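Local coordinates for protein citrate synthase (PDB 2IBP) that probably catalyses the condensation of oxaloacetate with acetyl-CoA and water to give citrate and CoA in the tricarboxylic acid cycle, at residues M110-G121 and Y234-K245. Residues are numbered along the deposited sequence; the frame is centred on the assembly and turned at random.
Sequences MFALEAAVAAEG and YSSVAAAIAALK
Met110 begins the contact by bending over the last turn of segment 234-245, at Ile241 and Leu244. Turns at chi2 (-68°) and chi3 (-79°) carry Met110 CE to 3.7 Å from Ile241 CG2 and against Leu244 CG. Its CB meets the aliphatic chain of Lys245. Phe111 presents a ring face to the same lysine. Lys245 CE lies over the ring centre, 3.5 Å from the Phe111 centroid, as a CH-pi contact. The ammonium NZ sits off-centre in a cation-pi contact, and its salt bridge goes to Asp232 of the second subunit. Glu114 runs past Ile241, Glu114 CG 3.6 Å from Ile241 CG2. Its OE1 accepts a hydrogen bond from a water that also donates weakly to Ala238 O. Its OE2 hydrogen-bonds to Ser235 of the second subunit. Val117 is a knob among Tyr234, Val237, Ala238 and Ile241. Val117 CG1 lies 3.2 Å from Tyr234 O, and CG2 meets Ile241 CD1. Ile241 returns the fit, with CG2 and CD1 among Met110, Leu113, Glu114 and Val117. Glu120 CG touches Tyr234 CE1; its OE1 hydrogen-bonds to Thr97 and OE2 salt-bridges Lys157. Gly121 CA rests on the ring face, 3.3 Å from the Tyr234 centroid; Tyr234 OH hydrogen-bonds to Asp124. The segments run antiparallel (177°), axes within 8.3 Å. This buried pair forms part of the dimer interface. Helices 95-103 and 141-169 pack against 110-121, and helices 218-227 and 363-382 against 234-245.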
ATOM      1  N   MET A 110      -9.110  -6.445   9.866  1.00  8.88           N
ATOM      2  CA  MET A 110      -8.172  -6.041   8.814  1.00 11.34           C
ATOM      3  C   MET A 110      -7.346  -4.816   9.208  1.00  9.86           C
ATOM      4  O   MET A 110      -6.181  -4.717   8.832  1.00  9.23           O
ATOM      5  CB  MET A 110      -8.852  -5.864   7.466  1.00  9.11           C
ATOM      6  CG  MET A 110      -9.340  -7.182   6.888  1.00 10.71           C
ATOM      7  SD  MET A 110      -7.999  -8.296   6.419  1.00 10.10           S
ATOM      8  CE  MET A 110      -7.505  -7.598   4.849  1.00  9.60           C
ATOM      9  N   PHE A 111      -7.910  -3.924  10.018  1.00  9.89           N
ATOM     10  CA  PHE A 111      -7.130  -2.783  10.513  1.00  8.66           C
ATOM     11  C   PHE A 111      -6.052  -3.300  11.465  1.00  7.65           C
ATOM     12  O   PHE A 111      -4.916  -2.824  11.471  1.00 10.52           O
ATOM     13  CB  PHE A 111      -8.015  -1.788  11.245  1.00 12.31           C
ATOM     14  CG  PHE A 111      -8.839  -0.930  10.336  1.00 13.17           C
ATOM     15  CD1 PHE A 111      -8.232   0.044   9.555  1.00 14.97           C
ATOM     16  CD2 PHE A 111     -10.213  -1.016  10.344  1.00 15.19           C
ATOM     17  CE1 PHE A 111      -8.983   0.889   8.761  1.00 14.23           C
ATOM     18  CE2 PHE A 111     -10.967  -0.189   9.539  1.00 14.09           C
ATOM     19  CZ  PHE A 111     -10.352   0.763   8.750  1.00 14.25           C
ATOM     20  N   ALA A 112      -6.431  -4.260  12.306  1.00 10.28           N
ATOM     21  CA  ALA A 112      -5.503  -4.864  13.252  1.00 11.23           C
ATOM     22  C   ALA A 112      -4.380  -5.550  12.506  1.00  9.98           C
ATOM     23  O   ALA A 112      -3.226  -5.472  12.932  1.00  8.90           O
ATOM     24  CB  ALA A 112      -6.220  -5.862  14.171  1.00 11.32           C
ATOM     25  N   LEU A 113      -4.707  -6.260  11.422  1.00  8.23           N
ATOM     26  CA  LEU A 113      -3.673  -6.922  10.624  1.00  8.46           C
ATOM     27  C   LEU A 113      -2.704  -5.892  10.073  1.00 10.89           C
ATOM     28  O   LEU A 113      -1.491  -6.085  10.152  1.00 10.42           O
ATOM     29  CB  LEU A 113      -4.245  -7.724   9.462  1.00 12.51           C
ATOM     30  CG  LEU A 113      -4.477  -9.205   9.754  1.00 19.63           C
ATOM     31  CD1 LEU A 113      -5.511  -9.403  10.862  1.00 21.94           C
ATOM     32  CD2 LEU A 113      -4.899  -9.900   8.471  1.00 15.03           C
ATOM     33  N   GLU A 114      -3.233  -4.833   9.461  1.00  9.02           N
ATOM     34  CA  GLU A 114      -2.370  -3.801   8.876  1.00  9.59           C
ATOM     35  C   GLU A 114      -1.422  -3.245   9.923  1.00 11.60           C
ATOM     36  O   GLU A 114      -0.214  -3.188   9.705  1.00 10.48           O
ATOM     37  CB  GLU A 114      -3.184  -2.616   8.343  1.00 16.41           C
ATOM     38  CG  GLU A 114      -4.002  -2.866   7.116  1.00 25.00           C
ATOM     39  CD  GLU A 114      -4.719  -1.608   6.665  1.00 18.03           C
ATOM     40  OE1 GLU A 114      -4.062  -0.541   6.554  1.00 22.60           O
ATOM     41  OE2 GLU A 114      -5.947  -1.674   6.455  1.00 24.32           O
ATOM     42  N   ALA A 115      -1.975  -2.830  11.060  1.00  8.12           N
ATOM     43  CA  ALA A 115      -1.180  -2.223  12.125  1.00  8.09           C
ATOM     44  C   ALA A 115      -0.221  -3.222  12.784  1.00  8.06           C
ATOM     45  O   ALA A 115       0.934  -2.905  13.061  1.00  9.14           O
ATOM     46  CB  ALA A 115      -2.097  -1.588  13.176  1.00 11.66           C
ATOM     47  N   ALA A 116      -0.696  -4.447  13.003  1.00  7.96           N
ATOM     48  CA  ALA A 116       0.125  -5.474  13.632  1.00  8.90           C
ATOM     49  C   ALA A 116       1.319  -5.876  12.762  1.00  7.20           C
ATOM     50  O   ALA A 116       2.429  -6.076  13.258  1.00  9.09           O
ATOM     51  CB  ALA A 116      -0.735  -6.715  13.966  1.00  7.99           C
ATOM     52  N   VAL A 117       1.115  -5.954  11.456  1.00  7.83           N
ATOM     53  CA  VAL A 117       2.213  -6.303  10.560  1.00  7.01           C
ATOM     54  C   VAL A 117       3.271  -5.193  10.575  1.00  8.60           C
ATOM     55  O   VAL A 117       4.470  -5.454  10.694  1.00  9.47           O
ATOM     56  CB  VAL A 117       1.704  -6.560   9.158  1.00  9.11           C
ATOM     57  CG1 VAL A 117       2.857  -6.587   8.176  1.00  8.20           C
ATOM     58  CG2 VAL A 117       0.903  -7.852   9.138  1.00  9.57           C
ATOM     59  N   ALA A 118       2.828  -3.944  10.545  1.00  9.24           N
ATOM     60  CA  ALA A 118       3.767  -2.821  10.625  1.00  7.35           C
ATOM     61  C   ALA A 118       4.507  -2.861  11.967  1.00  8.42           C
ATOM     62  O   ALA A 118       5.725  -2.664  12.035  1.00 10.53           O
ATOM     63  CB  ALA A 118       3.032  -1.483  10.492  1.00  9.82           C
ATOM     64  N   ALA A 119       3.766  -3.087  13.047  1.00  9.19           N
ATOM     65  CA  ALA A 119       4.353  -3.138  14.383  1.00  8.34           C
ATOM     66  C   ALA A 119       5.390  -4.233  14.506  1.00 10.12           C
ATOM     67  O   ALA A 119       6.457  -4.004  15.069  1.00  9.70           O
ATOM     68  CB  ALA A 119       3.288  -3.325  15.447  1.00 11.17           C
ATOM     69  N   GLU A 120       5.085  -5.415  13.987  1.00  9.09           N
ATOM     70  CA  GLU A 120       6.032  -6.527  14.058  1.00  7.20           C
ATOM     71  C   GLU A 120       7.297  -6.210  13.265  1.00 10.13           C
ATOM     72  O   GLU A 120       8.415  -6.497  13.706  1.00 11.67           O
ATOM     73  CB  GLU A 120       5.385  -7.820  13.576  1.00  9.26           C
ATOM     74  CG  GLU A 120       6.241  -9.070  13.722  1.00 12.17           C
ATOM     75  CD  GLU A 120       6.393  -9.594  15.151  1.00 10.80           C
ATOM     76  OE1 GLU A 120       5.665  -9.160  16.080  1.00  9.94           O
ATOM     77  OE2 GLU A 120       7.236 -10.511  15.327  1.00 12.09           O
ATOM     78  N   GLY A 121       7.147  -5.543  12.130  1.00  8.58           N
ATOM     79  CA  GLY A 121       8.314  -5.198  11.328  1.00  9.71           C
ATOM     80  C   GLY A 121       9.192  -4.159  12.006  1.00 10.20           C
ATOM     81  O   GLY A 121      10.422  -4.101  11.787  1.00 11.12           O
ATOM     82  N   TYR A 234       7.694  -6.109   5.619  1.00  8.42           N
ATOM     83  CA  TYR A 234       6.533  -5.982   6.474  1.00  6.01           C
ATOM     84  C   TYR A 234       5.634  -4.867   5.942  1.00  8.08           C
ATOM     85  O   TYR A 234       4.425  -5.024   5.862  1.00  9.19           O
ATOM     86  CB  TYR A 234       6.945  -5.697   7.903  1.00  7.08           C
ATOM     87  CG  TYR A 234       7.498  -6.884   8.667  1.00  8.01           C
ATOM     88  CD1 TYR A 234       6.682  -7.602   9.529  1.00  8.99           C
ATOM     89  CD2 TYR A 234       8.840  -7.211   8.615  1.00 10.13           C
ATOM     90  CE1 TYR A 234       7.171  -8.635  10.299  1.00 11.45           C
ATOM     91  CE2 TYR A 234       9.340  -8.281   9.363  1.00 10.98           C
ATOM     92  CZ  TYR A 234       8.500  -8.973  10.212  1.00 12.41           C
ATOM     93  OH  TYR A 234       8.964 -10.022  11.001  1.00 13.78           O
ATOM     94  N   SER A 235       6.218  -3.724   5.626  1.00  8.98           N
ATOM     95  CA  SER A 235       5.429  -2.608   5.104  1.00  7.98           C
ATOM     96  C   SER A 235       4.736  -2.970   3.788  1.00  5.82           C
ATOM     97  O   SER A 235       3.579  -2.602   3.547  1.00  7.76           O
ATOM     98  CB  SER A 235       6.321  -1.379   4.938  1.00  9.04           C
ATOM     99  OG  SER A 235       6.731  -0.958   6.226  1.00  9.88           O
ATOM    100  N   SER A 236       5.421  -3.739   2.946  1.00  6.81           N
ATOM    101  CA  SER A 236       4.830  -4.180   1.683  1.00  7.53           C
ATOM    102  C   SER A 236       3.604  -5.080   1.942  1.00  9.50           C
ATOM    103  O   SER A 236       2.564  -4.961   1.284  1.00  8.23           O
ATOM    104  CB  SER A 236       5.869  -4.895   0.845  1.00  8.44           C
ATOM    105  OG  SER A 236       6.925  -3.996   0.501  1.00  9.41           O
ATOM    106  N   VAL A 237       3.728  -5.963   2.923  1.00  7.07           N
ATOM    107  CA  VAL A 237       2.618  -6.831   3.284  1.00  7.07           C
ATOM    108  C   VAL A 237       1.477  -6.025   3.912  1.00  6.96           C
ATOM    109  O   VAL A 237       0.306  -6.251   3.581  1.00  7.61           O
ATOM    110  CB  VAL A 237       3.064  -8.014   4.164  1.00  6.82           C
ATOM    111  CG1 VAL A 237       1.846  -8.748   4.744  1.00  8.82           C
ATOM    112  CG2 VAL A 237       3.911  -8.954   3.341  1.00  8.19           C
ATOM    113  N   ALA A 238       1.809  -5.044   4.748  1.00  7.41           N
ATOM    114  CA  ALA A 238       0.782  -4.197   5.355  1.00  8.25           C
ATOM    115  C   ALA A 238      -0.019  -3.498   4.242  1.00  7.23           C
ATOM    116  O   ALA A 238      -1.248  -3.438   4.304  1.00  6.73           O
ATOM    117  CB  ALA A 238       1.405  -3.180   6.305  1.00  8.07           C
ATOM    118  N   ALA A 239       0.675  -3.025   3.200  1.00  5.46           N
ATOM    119  CA  ALA A 239       0.022  -2.390   2.055  1.00  8.32           C
ATOM    120  C   ALA A 239      -0.853  -3.379   1.284  1.00  8.36           C
ATOM    121  O   ALA A 239      -1.938  -3.041   0.869  1.00  6.55           O
ATOM    122  CB  ALA A 239       1.051  -1.745   1.117  1.00  7.81           C
ATOM    123  N   ALA A 240      -0.362  -4.599   1.079  1.00  5.80           N
ATOM    124  CA  ALA A 240      -1.151  -5.641   0.422  1.00  5.59           C
ATOM    125  C   ALA A 240      -2.463  -5.880   1.183  1.00  5.03           C
ATOM    126  O   ALA A 240      -3.535  -5.977   0.584  1.00  6.49           O
ATOM    127  CB  ALA A 240      -0.354  -6.922   0.351  1.00  5.72           C
ATOM    128  N   ILE A 241      -2.363  -5.944   2.509  1.00  5.95           N
ATOM    129  CA  ILE A 241      -3.532  -6.104   3.393  1.00  4.46           C
ATOM    130  C   ILE A 241      -4.486  -4.931   3.246  1.00  5.39           C
ATOM    131  O   ILE A 241      -5.696  -5.110   3.204  1.00  7.97           O
ATOM    132  CB  ILE A 241      -3.078  -6.292   4.840  1.00  7.29           C
ATOM    133  CG1 ILE A 241      -2.337  -7.628   4.967  1.00  7.18           C
ATOM    134  CG2 ILE A 241      -4.256  -6.226   5.818  1.00  8.48           C
ATOM    135  CD1 ILE A 241      -1.581  -7.796   6.283  1.00  9.15           C
ATOM    136  N   ALA A 242      -3.930  -3.728   3.196  1.00  6.79           N
ATOM    137  CA  ALA A 242      -4.746  -2.522   3.000  1.00  5.70           C
ATOM    138  C   ALA A 242      -5.576  -2.661   1.732  1.00  7.69           C
ATOM    139  O   ALA A 242      -6.765  -2.340   1.698  1.00  7.73           O
ATOM    140  CB  ALA A 242      -3.842  -1.306   2.923  1.00  6.40           C
ATOM    141  N   ALA A 243      -4.969  -3.157   0.671  1.00  6.99           N
ATOM    142  CA  ALA A 243      -5.704  -3.314  -0.581  1.00  6.10           C
ATOM    143  C   ALA A 243      -6.721  -4.440  -0.464  1.00  6.06           C
ATOM    144  O   ALA A 243      -7.853  -4.336  -0.947  1.00  9.03           O
ATOM    145  CB  ALA A 243      -4.734  -3.592  -1.740  1.00  7.62           C
ATOM    146  N   LEU A 244      -6.291  -5.542   0.139  1.00  6.87           N
ATOM    147  CA  LEU A 244      -7.130  -6.724   0.272  1.00  8.39           C
ATOM    148  C   LEU A 244      -8.442  -6.427   1.003  1.00  7.25           C
ATOM    149  O   LEU A 244      -9.454  -7.069   0.771  1.00 10.03           O
ATOM    150  CB  LEU A 244      -6.353  -7.802   1.019  1.00  9.61           C
ATOM    151  CG  LEU A 244      -7.127  -9.083   1.271  1.00  8.74           C
ATOM    152  CD1 LEU A 244      -7.519  -9.691  -0.044  1.00 13.19           C
ATOM    153  CD2 LEU A 244      -6.276 -10.054   2.066  1.00  9.69           C
ATOM    154  N   LYS A 245      -8.397  -5.463   1.908  1.00  8.62           N
ATOM    155  CA  LYS A 245      -9.526  -5.085   2.738  1.00 12.27           C
ATOM    156  C   LYS A 245     -10.702  -4.517   1.939  1.00  8.97           C
ATOM    157  O   LYS A 245     -11.842  -4.537   2.417  1.00 13.00           O
ATOM    158  CB  LYS A 245      -9.007  -4.001   3.687  1.00 19.68           C
ATOM    159  CG  LYS A 245      -9.900  -3.556   4.769  1.00 26.70           C
ATOM    160  CD  LYS A 245      -9.119  -2.574   5.629  1.00 18.14           C
ATOM    161  CE  LYS A 245     -10.017  -1.903   6.600  1.00 25.09           C
ATOM    162  NZ  LYS A 245     -11.064  -1.161   5.867  1.00 19.38           N
TER
HETATM  163  O   HOH W   1      -1.217  -0.525   5.591  1.00 31.10           O